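Uric acid degradation bifunctional protein PucL (Bacillus subtilis, PDB 6A4M) catalyses the oxidation of urate by molecular oxygen and, as a bifunctional enzyme of uric acid breakdown, probably also the decarboxylation of a later ureidoimidazoline intermediate. Local coordinates at residues A[39-44]-A[105-110]; A[141-146]-A[157-162]; A[3-8]-A[63-68]. All blocks are in the same frame, centred on the assembly; numbering follows the deposited sequence.

Contacts 1 and 2 are neighbouring strand pairs of one antiparallel sheet (order 3-13, 36-45, 104-121, 139-148, 153-169), while contact 3 sets the start of helix 64-78 on strand 3-13 at its end. The centre of contact 1 lies about 9 Å from that of contact 2 and about 11 Å from that of contact 3; the centres of contacts 2 and 3 are about 19 Å apart, without touching. Backbone pairing links contacts 1 and 2 through Leu-107 and Leu-144, and contacts 1 and 3 through Cys-43 and Lys-5. Along the chain, contacts 3 and 1 interleave their segments and contact 2 follows. Contact 1 thus joins sequence-distant strands; contact 2 is a local hairpin.

Contact 1 (A[39-44]-A[105-110]); sequences VDVTCE and ITLTGE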
ATOM      1  N   VAL A  39      10.159  -5.967   4.220  1.00 31.45           N
ATOM      2  CA  VAL A  39       9.641  -6.078   2.867  1.00 31.61           C
ATOM      3  C   VAL A  39       9.797  -7.508   2.353  1.00 32.15           C
ATOM      4  O   VAL A  39      10.745  -8.215   2.707  1.00 32.06           O
ATOM      5  CB  VAL A  39      10.312  -5.067   1.906  1.00 31.42           C
ATOM      6  CG1 VAL A  39      11.779  -5.409   1.661  1.00 31.75           C
ATOM      7  CG2 VAL A  39       9.549  -4.983   0.587  1.00 31.48           C
ATOM      8  N   ASP A  40       8.849  -7.910   1.513  1.00 32.56           N
ATOM      9  CA  ASP A  40       8.817  -9.230   0.921  1.00 32.52           C
ATOM     10  C   ASP A  40       8.965  -9.074  -0.588  1.00 31.50           C
ATOM     11  O   ASP A  40       8.015  -8.684  -1.277  1.00 30.26           O
ATOM     12  CB  ASP A  40       7.502  -9.906   1.278  1.00 33.98           C
ATOM     13  CG  ASP A  40       7.595 -11.388   1.208  1.00 35.40           C
ATOM     14  OD1 ASP A  40       7.733 -11.932   0.094  1.00 35.99           O
ATOM     15  OD2 ASP A  40       7.549 -12.007   2.284  1.00 38.55           O
ATOM     16  N   VAL A  41      10.166  -9.357  -1.090  1.00 31.06           N
ATOM     17  CA  VAL A  41      10.485  -9.122  -2.490  1.00 30.92           C
ATOM     18  C   VAL A  41      10.222 -10.371  -3.322  1.00 31.35           C
ATOM     19  O   VAL A  41      10.592 -11.480  -2.928  1.00 31.13           O
ATOM     20  CB  VAL A  41      11.946  -8.661  -2.684  1.00 30.39           C
ATOM     21  CG1 VAL A  41      12.245  -8.420  -4.165  1.00 30.11           C
ATOM     22  CG2 VAL A  41      12.210  -7.402  -1.866  1.00 30.20           C
ATOM     23  N   THR A  42       9.551 -10.166  -4.455  1.00 31.95           N
ATOM     24  CA  THR A  42       9.487 -11.132  -5.542  1.00 32.84           C
ATOM     25  C   THR A  42      10.260 -10.513  -6.714  1.00 34.35           C
ATOM     26  O   THR A  42      10.042  -9.344  -7.051  1.00 34.68           O
ATOM     27  CB  THR A  42       8.031 -11.411  -5.964  1.00 32.67           C
ATOM     28  OG1 THR A  42       7.256 -11.764  -4.812  1.00 31.58           O
ATOM     29  CG2 THR A  42       7.961 -12.540  -6.991  1.00 32.89           C
ATOM     30  N   CYS A  43      11.165 -11.289  -7.311  1.00 35.35           N
ATOM     31  CA  CYS A  43      11.995 -10.817  -8.420  1.00 36.38           C
ATOM     32  C   CYS A  43      11.867 -11.753  -9.620  1.00 36.75           C
ATOM     33  O   CYS A  43      12.023 -12.962  -9.478  1.00 36.96           O
ATOM     34  CB  CYS A  43      13.453 -10.722  -7.984  1.00 36.85           C
ATOM     35  SG  CYS A  43      14.529  -9.991  -9.238  1.00 37.83           S
ATOM     36  N   GLU A  44      11.578 -11.180 -10.788  1.00 37.18           N
ATOM     37  CA  GLU A  44      11.344 -11.934 -12.020  1.00 38.43           C
ATOM     38  C   GLU A  44      12.104 -11.257 -13.162  1.00 39.10           C
ATOM     39  O   GLU A  44      11.877 -10.076 -13.431  1.00 38.53           O
ATOM     40  CB  GLU A  44       9.845 -11.955 -12.340  1.00 39.04           C
ATOM     41  CG  GLU A  44       9.448 -12.883 -13.481  1.00 39.90           C
ATOM     42  CD  GLU A  44       7.960 -12.848 -13.804  1.00 41.07           C
ATOM     43  OE1 GLU A  44       7.216 -12.039 -13.206  1.00 42.30           O
ATOM     44  OE2 GLU A  44       7.529 -13.636 -14.674  1.00 41.77           O
ATOM     45  N   ILE A 105      12.847  -6.788 -16.191  1.00 39.68           N
ATOM     46  CA  ILE A 105      12.760  -7.111 -14.764  1.00 37.76           C
ATOM     47  C   ILE A 105      11.432  -6.619 -14.177  1.00 36.30           C
ATOM     48  O   ILE A 105      11.026  -5.483 -14.416  1.00 35.43           O
ATOM     49  CB  ILE A 105      13.963  -6.554 -13.956  1.00 37.16           C
ATOM     50  CG1 ILE A 105      13.895  -7.017 -12.492  1.00 37.31           C
ATOM     51  CG2 ILE A 105      14.040  -5.032 -14.029  1.00 36.78           C
ATOM     52  CD1 ILE A 105      15.201  -6.870 -11.739  1.00 37.48           C
ATOM     53  N   THR A 106      10.760  -7.495 -13.431  1.00 35.09           N
ATOM     54  CA  THR A 106       9.556  -7.141 -12.684  1.00 34.15           C
ATOM     55  C   THR A 106       9.845  -7.369 -11.206  1.00 32.92           C
ATOM     56  O   THR A 106      10.169  -8.489 -10.805  1.00 32.05           O
ATOM     57  CB  THR A 106       8.341  -7.997 -13.102  1.00 34.17           C
ATOM     58  OG1 THR A 106       8.228  -8.014 -14.529  1.00 34.28           O
ATOM     59  CG2 THR A 106       7.051  -7.443 -12.503  1.00 33.95           C
ATOM     60  N   LEU A 107       9.741  -6.303 -10.414  1.00 32.05           N
ATOM     61  CA  LEU A 107       9.928  -6.372  -8.968  1.00 32.17           C
ATOM     62  C   LEU A 107       8.620  -6.083  -8.244  1.00 32.19           C
ATOM     63  O   LEU A 107       7.905  -5.147  -8.597  1.00 32.20           O
ATOM     64  CB  LEU A 107      10.994  -5.376  -8.524  1.00 32.31           C
ATOM     65  CG  LEU A 107      12.426  -5.842  -8.779  1.00 32.71           C
ATOM     66  CD1 LEU A 107      13.371  -4.659  -8.902  1.00 33.21           C
ATOM     67  CD2 LEU A 107      12.896  -6.789  -7.685  1.00 33.09           C
ATOM     68  N   THR A 108       8.327  -6.899  -7.235  1.00 32.08           N
ATOM     69  CA  THR A 108       7.179  -6.720  -6.357  1.00 32.51           C
ATOM     70  C   THR A 108       7.702  -6.599  -4.933  1.00 32.46           C
ATOM     71  O   THR A 108       8.524  -7.413  -4.513  1.00 32.38           O
ATOM     72  CB  THR A 108       6.237  -7.932  -6.440  1.00 33.19           C
ATOM     73  OG1 THR A 108       5.848  -8.140  -7.803  1.00 33.74           O
ATOM     74  CG2 THR A 108       4.993  -7.733  -5.589  1.00 33.36           C
ATOM     75  N   GLY A 109       7.223  -5.594  -4.201  1.00 32.09           N
ATOM     76  CA  GLY A 109       7.647  -5.349  -2.822  1.00 32.00           C
ATOM     77  C   GLY A 109       6.452  -5.234  -1.901  1.00 32.02           C
ATOM     78  O   GLY A 109       5.734  -4.240  -1.955  1.00 31.66           O
ATOM     79  N   GLU A 110       6.248  -6.249  -1.060  1.00 32.84           N
ATOM     80  CA  GLU A 110       5.146  -6.275  -0.086  1.00 33.84           C
ATOM     81  C   GLU A 110       5.620  -5.858   1.302  1.00 32.80           C
ATOM     82  O   GLU A 110       6.437  -6.544   1.909  1.00 31.33           O
ATOM     83  CB  GLU A 110       4.525  -7.675   0.014  1.00 35.72           C
ATOM     84  CG  GLU A 110       3.215  -7.853  -0.734  1.00 37.32           C
ATOM     85  CD  GLU A 110       2.400  -9.009  -0.184  1.00 38.76           C
ATOM     86  OE1 GLU A 110       1.878  -8.880   0.948  1.00 39.57           O
ATOM     87  OE2 GLU A 110       2.279 -10.036  -0.887  1.00 39.29           O
TER
HETATM   88  O   HOH W   1       7.991  -9.569  -9.189  1.00 32.38           O
HETATM   89  O   HOH W   2      10.013  -9.559 -16.201  1.00 22.75           O
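Glu-44 and Thr-106 run alongside each other from neighbouring strands, and the Glu-44 carboxylate approaches this partner loosely: OE1 stays 4.2 Å from Thr-106 CB, while OE2 is hydrogen-bonded to Ser-2 OG. The flat groups that carry the pairing are instead the peptides, through their N-H...O bonds. Six backbone bonds in all join the hydrogen-bonded pairs Asp-40/Glu-110, Thr-42/Thr-108 and Glu-44/Thr-106, two for each pair; Thr-108 N to Thr-42 O, at 3.0 Å, lies in the middle of the ladder. On the face bearing the threonines, a water donates to Thr-106 O at 2.9 Å and, weakly, to Thr-42 O; it also hydrogen-bonds Thr-108 OG1 at 2.9 Å. Thr-108 chi1 of -56° sets OG1 beside the backbone N, within reach of that water. The opposite face is apolar. Leu-107 CD2 lies 3.9 Å from Val-41 CG1 and equally 3.9 Å from Cys-43 SG, whose chi1 of -174° carries the sulfur toward Ile-105 CD1 as well, at 4.1 Å. Helix 84-98 covers Leu-107 through Val-91 and Ala-92, and Ile-72 of helix 64-78 packs on Val-41 and Cys-43. One polar, watered face and one face buried under helices define an antiparallel sheet layered on helices, consistent with the tunnelling fold of uricases.

Contact 2 (A[141-146]-A[157-162]); sequences RSVLKA and EQYSEI
Tyr-159 lays its ring alongside Val-143 on the facing strand. At CB, a chi1 of 62° places CG between the backbone N and the carbonyl carbon, which swings the ring across to its neighbour. One ring face then receives Val-143 CB, 4.0 Å from the ring centroid and 24° off the normal, a CH-pi contact. Farther along, CE1 meets Val-143 CG2 at 3.7 Å, and CZ packs on the same methyl. Glu-157 CD and Glu-161 OE1 flank the ring in its plane from opposite edges. At the tip, OH lies 3.1 Å from Arg-141 NH2, where the angle is too poor for a hydrogen bond; the two side chains pass at a slant, their planes 58° apart. The charge of Arg-141 is paired with Glu-161: NE donates to OE1 at 3.3 Å in a salt bridge lying in the guanidinium plane, and NH2 adds a weak bond to the same oxygen. With an alanine here instead of Tyr-159, Val-143 would probably lose its CH-pi contact, and a gap would open beside it and Arg-141 NH2. On the sheet face that carries the serines, Ser-142 OG and Ser-160 OG are 3.0 Å apart, the latter hydrogen-bonded also to Glu-85 of helix 84-98. Val-143 N to Tyr-159 O, at 3.0 Å, belongs to the backbone ladder. With strands 139-148 and 153-169 consecutive in the chain, this is an antiparallel beta hairpin within the large uricase sheet.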
ATOM      1  N   ARG A 141       1.809  -2.390  -0.938  1.00 33.55           N
ATOM      2  CA  ARG A 141       2.570  -3.180  -1.898  1.00 33.65           C
ATOM      3  C   ARG A 141       2.932  -2.284  -3.071  1.00 33.01           C
ATOM      4  O   ARG A 141       2.138  -1.423  -3.459  1.00 32.30           O
ATOM      5  CB  ARG A 141       1.766  -4.391  -2.387  1.00 34.50           C
ATOM      6  CG  ARG A 141       2.574  -5.387  -3.213  1.00 35.21           C
ATOM      7  CD  ARG A 141       1.742  -6.585  -3.651  1.00 36.02           C
ATOM      8  NE  ARG A 141       0.925  -6.269  -4.829  1.00 36.70           N
ATOM      9  CZ  ARG A 141       0.924  -6.925  -5.997  1.00 36.96           C
ATOM     10  NH1 ARG A 141       1.672  -8.004  -6.210  1.00 36.67           N
ATOM     11  NH2 ARG A 141       0.136  -6.494  -6.979  1.00 38.15           N
ATOM     12  N   SER A 142       4.127  -2.489  -3.625  1.00 32.73           N
ATOM     13  CA  SER A 142       4.586  -1.752  -4.803  1.00 32.78           C
ATOM     14  C   SER A 142       5.077  -2.717  -5.875  1.00 32.51           C
ATOM     15  O   SER A 142       5.764  -3.694  -5.574  1.00 32.76           O
ATOM     16  CB  SER A 142       5.700  -0.776  -4.424  1.00 32.58           C
ATOM     17  OG  SER A 142       5.216   0.207  -3.528  1.00 32.87           O
ATOM     18  N   VAL A 143       4.703  -2.435  -7.121  1.00 32.34           N
ATOM     19  CA  VAL A 143       5.170  -3.177  -8.285  1.00 32.77           C
ATOM     20  C   VAL A 143       5.935  -2.218  -9.195  1.00 33.51           C
ATOM     21  O   VAL A 143       5.531  -1.068  -9.379  1.00 33.70           O
ATOM     22  CB  VAL A 143       3.994  -3.814  -9.058  1.00 32.51           C
ATOM     23  CG1 VAL A 143       4.495  -4.622 -10.254  1.00 32.39           C
ATOM     24  CG2 VAL A 143       3.167  -4.684  -8.120  1.00 32.64           C
ATOM     25  N   LEU A 144       7.044  -2.697  -9.749  1.00 34.71           N
ATOM     26  CA  LEU A 144       7.832  -1.930 -10.704  1.00 35.82           C
ATOM     27  C   LEU A 144       8.307  -2.846 -11.815  1.00 37.02           C
ATOM     28  O   LEU A 144       8.906  -3.887 -11.542  1.00 36.04           O
ATOM     29  CB  LEU A 144       9.042  -1.302 -10.014  1.00 36.22           C
ATOM     30  CG  LEU A 144       9.960  -0.429 -10.877  1.00 36.16           C
ATOM     31  CD1 LEU A 144       9.271   0.869 -11.263  1.00 36.57           C
ATOM     32  CD2 LEU A 144      11.248  -0.135 -10.137  1.00 36.32           C
ATOM     33  N   LYS A 145       8.045  -2.446 -13.059  1.00 39.95           N
ATOM     34  CA  LYS A 145       8.516  -3.172 -14.232  1.00 42.17           C
ATOM     35  C   LYS A 145       9.395  -2.243 -15.070  1.00 44.15           C
ATOM     36  O   LYS A 145       8.960  -1.150 -15.439  1.00 44.72           O
ATOM     37  CB  LYS A 145       7.335  -3.696 -15.054  1.00 43.05           C
ATOM     38  CG  LYS A 145       7.661  -4.990 -15.776  1.00 44.49           C
ATOM     39  CD  LYS A 145       6.787  -5.272 -16.988  1.00 45.32           C
ATOM     40  CE  LYS A 145       7.365  -6.427 -17.802  1.00 45.92           C
ATOM     41  NZ  LYS A 145       6.349  -7.107 -18.650  1.00 46.02           N
ATOM     42  N   ALA A 146      10.624  -2.680 -15.358  1.00 45.82           N
ATOM     43  CA  ALA A 146      11.593  -1.891 -16.123  1.00 47.29           C
ATOM     44  C   ALA A 146      12.205  -2.712 -17.259  1.00 49.93           C
ATOM     45  O   ALA A 146      12.463  -3.907 -17.100  1.00 47.54           O
ATOM     46  CB  ALA A 146      12.683  -1.369 -15.204  1.00 46.75           C
ATOM     47  N   GLU A 157       5.848  -0.357 -16.270  1.00 48.78           N
ATOM     48  CA  GLU A 157       4.744  -0.297 -15.319  1.00 46.89           C
ATOM     49  C   GLU A 157       5.258   0.121 -13.946  1.00 44.21           C
ATOM     50  O   GLU A 157       6.369  -0.241 -13.549  1.00 43.21           O
ATOM     51  CB  GLU A 157       4.046  -1.656 -15.222  1.00 49.05           C
ATOM     52  CG  GLU A 157       2.769  -1.642 -14.388  1.00 51.52           C
ATOM     53  CD  GLU A 157       2.017  -2.962 -14.412  1.00 53.93           C
ATOM     54  OE1 GLU A 157       2.660  -4.027 -14.573  1.00 54.63           O
ATOM     55  OE2 GLU A 157       0.774  -2.934 -14.258  1.00 55.05           O
ATOM     56  N   GLN A 158       4.440   0.893 -13.235  1.00 41.78           N
ATOM     57  CA  GLN A 158       4.718   1.257 -11.851  1.00 40.03           C
ATOM     58  C   GLN A 158       3.432   1.653 -11.141  1.00 38.06           C
ATOM     59  O   GLN A 158       2.721   2.548 -11.597  1.00 38.39           O
ATOM     60  CB  GLN A 158       5.710   2.420 -11.774  1.00 40.55           C
ATOM     61  CG  GLN A 158       6.164   2.730 -10.349  1.00 41.18           C
ATOM     62  CD  GLN A 158       6.555   4.177 -10.134  1.00 41.39           C
ATOM     63  OE1 GLN A 158       7.676   4.464  -9.723  1.00 43.36           O
ATOM     64  NE2 GLN A 158       5.635   5.096 -10.411  1.00 41.10           N
ATOM     65  N   TYR A 159       3.143   0.989 -10.027  1.00 35.68           N
ATOM     66  CA  TYR A 159       2.069   1.414  -9.135  1.00 34.11           C
ATOM     67  C   TYR A 159       2.356   1.003  -7.706  1.00 33.18           C
ATOM     68  O   TYR A 159       3.119   0.069  -7.458  1.00 32.47           O
ATOM     69  CB  TYR A 159       0.714   0.859  -9.589  1.00 33.48           C
ATOM     70  CG  TYR A 159       0.594  -0.649  -9.588  1.00 33.23           C
ATOM     71  CD1 TYR A 159       0.120  -1.334  -8.463  1.00 33.52           C
ATOM     72  CD2 TYR A 159       0.922  -1.395 -10.718  1.00 32.97           C
ATOM     73  CE1 TYR A 159      -0.004  -2.718  -8.463  1.00 33.18           C
ATOM     74  CE2 TYR A 159       0.800  -2.778 -10.729  1.00 32.78           C
ATOM     75  CZ  TYR A 159       0.336  -3.437  -9.603  1.00 32.91           C
ATOM     76  OH  TYR A 159       0.218  -4.808  -9.612  1.00 32.36           O
ATOM     77  N   SER A 160       1.753   1.736  -6.777  1.00 33.21           N
ATOM     78  CA  SER A 160       1.748   1.387  -5.368  1.00 33.83           C
ATOM     79  C   SER A 160       0.314   1.133  -4.955  1.00 34.51           C
ATOM     80  O   SER A 160      -0.624   1.606  -5.594  1.00 35.46           O
ATOM     81  CB  SER A 160       2.367   2.495  -4.531  1.00 33.79           C
ATOM     82  OG  SER A 160       3.757   2.564  -4.776  1.00 33.89           O
ATOM     83  N   GLU A 161       0.156   0.386  -3.874  1.00 35.12           N
ATOM     84  CA  GLU A 161      -1.121  -0.212  -3.538  1.00 35.99           C
ATOM     85  C   GLU A 161      -1.265  -0.355  -2.036  1.00 35.64           C
ATOM     86  O   GLU A 161      -0.276  -0.597  -1.349  1.00 35.63           O
ATOM     87  CB  GLU A 161      -1.181  -1.589  -4.197  1.00 37.28           C
ATOM     88  CG  GLU A 161      -2.532  -2.278  -4.167  1.00 38.33           C
ATOM     89  CD  GLU A 161      -2.570  -3.523  -5.038  1.00 39.41           C
ATOM     90  OE1 GLU A 161      -1.495  -4.094  -5.336  1.00 38.81           O
ATOM     91  OE2 GLU A 161      -3.688  -3.936  -5.420  1.00 41.46           O
ATOM     92  N   ILE A 162      -2.483  -0.188  -1.524  1.00 35.25           N
ATOM     93  CA  ILE A 162      -2.808  -0.682  -0.176  1.00 35.35           C
ATOM     94  C   ILE A 162      -3.759  -1.863  -0.313  1.00 35.00           C
ATOM     95  O   ILE A 162      -4.777  -1.769  -0.996  1.00 34.25           O
ATOM     96  CB  ILE A 162      -3.355   0.397   0.792  1.00 34.99           C
ATOM     97  CG1 ILE A 162      -3.491  -0.204   2.196  1.00 35.00           C
ATOM     98  CG2 ILE A 162      -4.687   0.987   0.340  1.00 35.27           C
ATOM     99  CD1 ILE A 162      -3.598   0.821   3.291  1.00 35.53           C
TER

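Contact 3 (A[3-8]-A[63-68]); sequences YGKGNV and VATDSM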
ATOM      1  N   TYR A   3      12.403 -16.099 -15.142  1.00 41.74           N
ATOM      2  CA  TYR A   3      12.771 -16.808 -13.917  1.00 41.09           C
ATOM      3  C   TYR A   3      13.172 -15.823 -12.821  1.00 38.17           C
ATOM      4  O   TYR A   3      13.341 -14.630 -13.074  1.00 37.05           O
ATOM      5  CB  TYR A   3      13.912 -17.799 -14.181  1.00 42.72           C
ATOM      6  CG  TYR A   3      15.222 -17.140 -14.550  1.00 44.71           C
ATOM      7  CD1 TYR A   3      15.404 -16.564 -15.810  1.00 46.02           C
ATOM      8  CD2 TYR A   3      16.279 -17.083 -13.640  1.00 45.81           C
ATOM      9  CE1 TYR A   3      16.600 -15.953 -16.153  1.00 47.42           C
ATOM     10  CE2 TYR A   3      17.483 -16.478 -13.976  1.00 47.23           C
ATOM     11  CZ  TYR A   3      17.637 -15.916 -15.235  1.00 48.04           C
ATOM     12  OH  TYR A   3      18.822 -15.307 -15.573  1.00 50.37           O
ATOM     13  N   GLY A   4      13.317 -16.330 -11.602  1.00 35.91           N
ATOM     14  CA  GLY A   4      13.758 -15.496 -10.497  1.00 34.91           C
ATOM     15  C   GLY A   4      13.533 -16.084  -9.126  1.00 33.40           C
ATOM     16  O   GLY A   4      13.489 -17.302  -8.977  1.00 32.65           O
ATOM     17  N   LYS A   5      13.405 -15.206  -8.131  1.00 32.76           N
ATOM     18  CA  LYS A   5      13.296 -15.599  -6.728  1.00 32.46           C
ATOM     19  C   LYS A   5      12.050 -14.991  -6.100  1.00 32.04           C
ATOM     20  O   LYS A   5      11.764 -13.810  -6.312  1.00 32.60           O
ATOM     21  CB  LYS A   5      14.531 -15.135  -5.952  1.00 32.51           C
ATOM     22  CG  LYS A   5      14.853 -15.985  -4.732  1.00 32.47           C
ATOM     23  CD  LYS A   5      15.535 -17.274  -5.149  1.00 32.55           C
ATOM     24  CE  LYS A   5      16.055 -18.085  -3.982  1.00 32.60           C
ATOM     25  NZ  LYS A   5      16.777 -19.283  -4.497  1.00 32.66           N
ATOM     26  N   GLY A   6      11.318 -15.802  -5.333  1.00 31.44           N
ATOM     27  CA  GLY A   6      10.155 -15.349  -4.558  1.00 30.78           C
ATOM     28  C   GLY A   6      10.369 -15.569  -3.072  1.00 30.39           C
ATOM     29  O   GLY A   6      11.291 -16.280  -2.678  1.00 30.53           O
ATOM     30  N   ASN A   7       9.499 -14.968  -2.256  1.00 30.03           N
ATOM     31  CA  ASN A   7       9.587 -15.006  -0.786  1.00 29.57           C
ATOM     32  C   ASN A   7      10.955 -14.558  -0.255  1.00 29.13           C
ATOM     33  O   ASN A   7      11.499 -15.153   0.675  1.00 28.58           O
ATOM     34  CB  ASN A   7       9.205 -16.404  -0.239  1.00 29.91           C
ATOM     35  CG  ASN A   7       7.700 -16.608  -0.111  1.00 29.75           C
ATOM     36  OD1 ASN A   7       6.906 -15.689  -0.309  1.00 29.69           O
ATOM     37  ND2 ASN A   7       7.306 -17.825   0.231  1.00 29.51           N
ATOM     38  N   VAL A   8      11.500 -13.499  -0.849  1.00 28.76           N
ATOM     39  CA  VAL A   8      12.752 -12.924  -0.378  1.00 28.99           C
ATOM     40  C   VAL A   8      12.416 -11.898   0.700  1.00 28.99           C
ATOM     41  O   VAL A   8      12.170 -10.726   0.407  1.00 29.15           O
ATOM     42  CB  VAL A   8      13.569 -12.301  -1.526  1.00 29.00           C
ATOM     43  CG1 VAL A   8      14.885 -11.729  -1.003  1.00 29.12           C
ATOM     44  CG2 VAL A   8      13.825 -13.343  -2.609  1.00 29.17           C
ATOM     45  N   VAL A  63      23.994 -21.173  -8.048  1.00 67.14           N
ATOM     46  CA  VAL A  63      22.826 -20.964  -8.906  1.00 66.64           C
ATOM     47  C   VAL A  63      22.494 -19.463  -8.998  1.00 64.72           C
ATOM     48  O   VAL A  63      22.752 -18.703  -8.059  1.00 64.78           O
ATOM     49  CB  VAL A  63      21.614 -21.824  -8.433  1.00 67.96           C
ATOM     50  CG1 VAL A  63      21.084 -21.364  -7.077  1.00 67.17           C
ATOM     51  CG2 VAL A  63      20.502 -21.847  -9.479  1.00 67.58           C
ATOM     52  N   ALA A  64      21.944 -19.054 -10.144  1.00 61.87           N
ATOM     53  CA  ALA A  64      21.679 -17.637 -10.443  1.00 58.97           C
ATOM     54  C   ALA A  64      20.588 -16.992  -9.573  1.00 57.25           C
ATOM     55  O   ALA A  64      20.645 -15.786  -9.319  1.00 58.40           O
ATOM     56  CB  ALA A  64      21.339 -17.465 -11.918  1.00 57.91           C
ATOM     57  N   THR A  65      19.605 -17.776  -9.128  1.00 53.44           N
ATOM     58  CA  THR A  65      18.526 -17.253  -8.275  1.00 51.30           C
ATOM     59  C   THR A  65      19.003 -16.948  -6.849  1.00 49.09           C
ATOM     60  O   THR A  65      18.455 -16.068  -6.190  1.00 47.06           O
ATOM     61  CB  THR A  65      17.289 -18.186  -8.245  1.00 50.89           C
ATOM     62  OG1 THR A  65      17.619 -19.431  -7.615  1.00 51.23           O
ATOM     63  CG2 THR A  65      16.755 -18.435  -9.659  1.00 50.64           C
ATOM     64  N   ASP A  66      20.035 -17.651  -6.387  1.00 49.32           N
ATOM     65  CA  ASP A  66      20.632 -17.375  -5.072  1.00 49.55           C
ATOM     66  C   ASP A  66      21.403 -16.050  -5.092  1.00 47.88           C
ATOM     67  O   ASP A  66      21.432 -15.336  -4.086  1.00 47.86           O
ATOM     68  CB  ASP A  66      21.555 -18.517  -4.614  1.00 50.71           C
ATOM     69  CG  ASP A  66      21.180 -19.051  -3.249  1.00 52.52           C
ATOM     70  OD1 ASP A  66      20.071 -19.613  -3.133  1.00 53.91           O
ATOM     71  OD2 ASP A  66      21.983 -18.916  -2.300  1.00 55.07           O
ATOM     72  N   SER A  67      22.029 -15.739  -6.229  1.00 45.41           N
ATOM     73  CA  SER A  67      22.676 -14.441  -6.435  1.00 44.60           C
ATOM     74  C   SER A  67      21.657 -13.306  -6.388  1.00 42.62           C
ATOM     75  O   SER A  67      21.913 -12.278  -5.767  1.00 41.67           O
ATOM     76  CB  SER A  67      23.428 -14.406  -7.769  1.00 45.30           C
ATOM     77  OG  SER A  67      24.337 -15.489  -7.865  1.00 47.02           O
ATOM     78  N   MET A  68      20.509 -13.507  -7.040  1.00 41.16           N
ATOM     79  CA  MET A  68      19.384 -12.558  -6.991  1.00 40.61           C
ATOM     80  C   MET A  68      18.931 -12.245  -5.563  1.00 38.68           C
ATOM     81  O   MET A  68      18.693 -11.082  -5.228  1.00 36.83           O
ATOM     82  CB  MET A  68      18.187 -13.092  -7.780  1.00 42.13           C
ATOM     83  CG  MET A  68      18.225 -12.804  -9.263  1.00 43.77           C
ATOM     84  SD  MET A  68      16.731 -13.442 -10.042  1.00 46.46           S
ATOM     85  CE  MET A  68      17.418 -14.685 -11.128  1.00 46.39           C
TER
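Met-68 supplies much of the packed part of this contact, reaching from the first turns of helix 64-78 across to the strand. Its SD sits 3.6 Å from Gly-4 CA, and a bend at chi3 (-116°) brings CE to the Tyr-3 ring, 3.4 Å from CE2. Gly-4 suits the position by its backbone: at its phi and psi, a CB would press on the carbonyl oxygen of Tyr-3. Beside it, Thr-65 points CG2 at Gly-4 O, 3.5 Å away, and the same methyl lies at the edge of the tyrosine ring. Lys-5 is packed as well: it crosses Thr-65 at about a right angle, its bend at chi2 (78°) laying CD 3.3 Å from Thr-65 O, and NZ donates to Thr-65 OG1 at 3.2 Å.

The looser parts lie around these. Met-68 CE packs one part of the Tyr-3 ring, yet the residue as a whole stays exposed, and Ala-64 CB only grazes its CE2 at 4.5 Å. Lys-5 NZ forms a long salt bridge with Asp-66 OD1, at 3.6 Å. The strand also pairs with strand 36-45, Lys-5 with Cys-43. Such chemistry joins apolar packing of Met-68 on Gly-4 and Tyr-3 with a polar fringe, formed by the partly exposed Lys-5, Thr-65 and Asp-66, whose charge pairing is likely to be weakened by solvent screening.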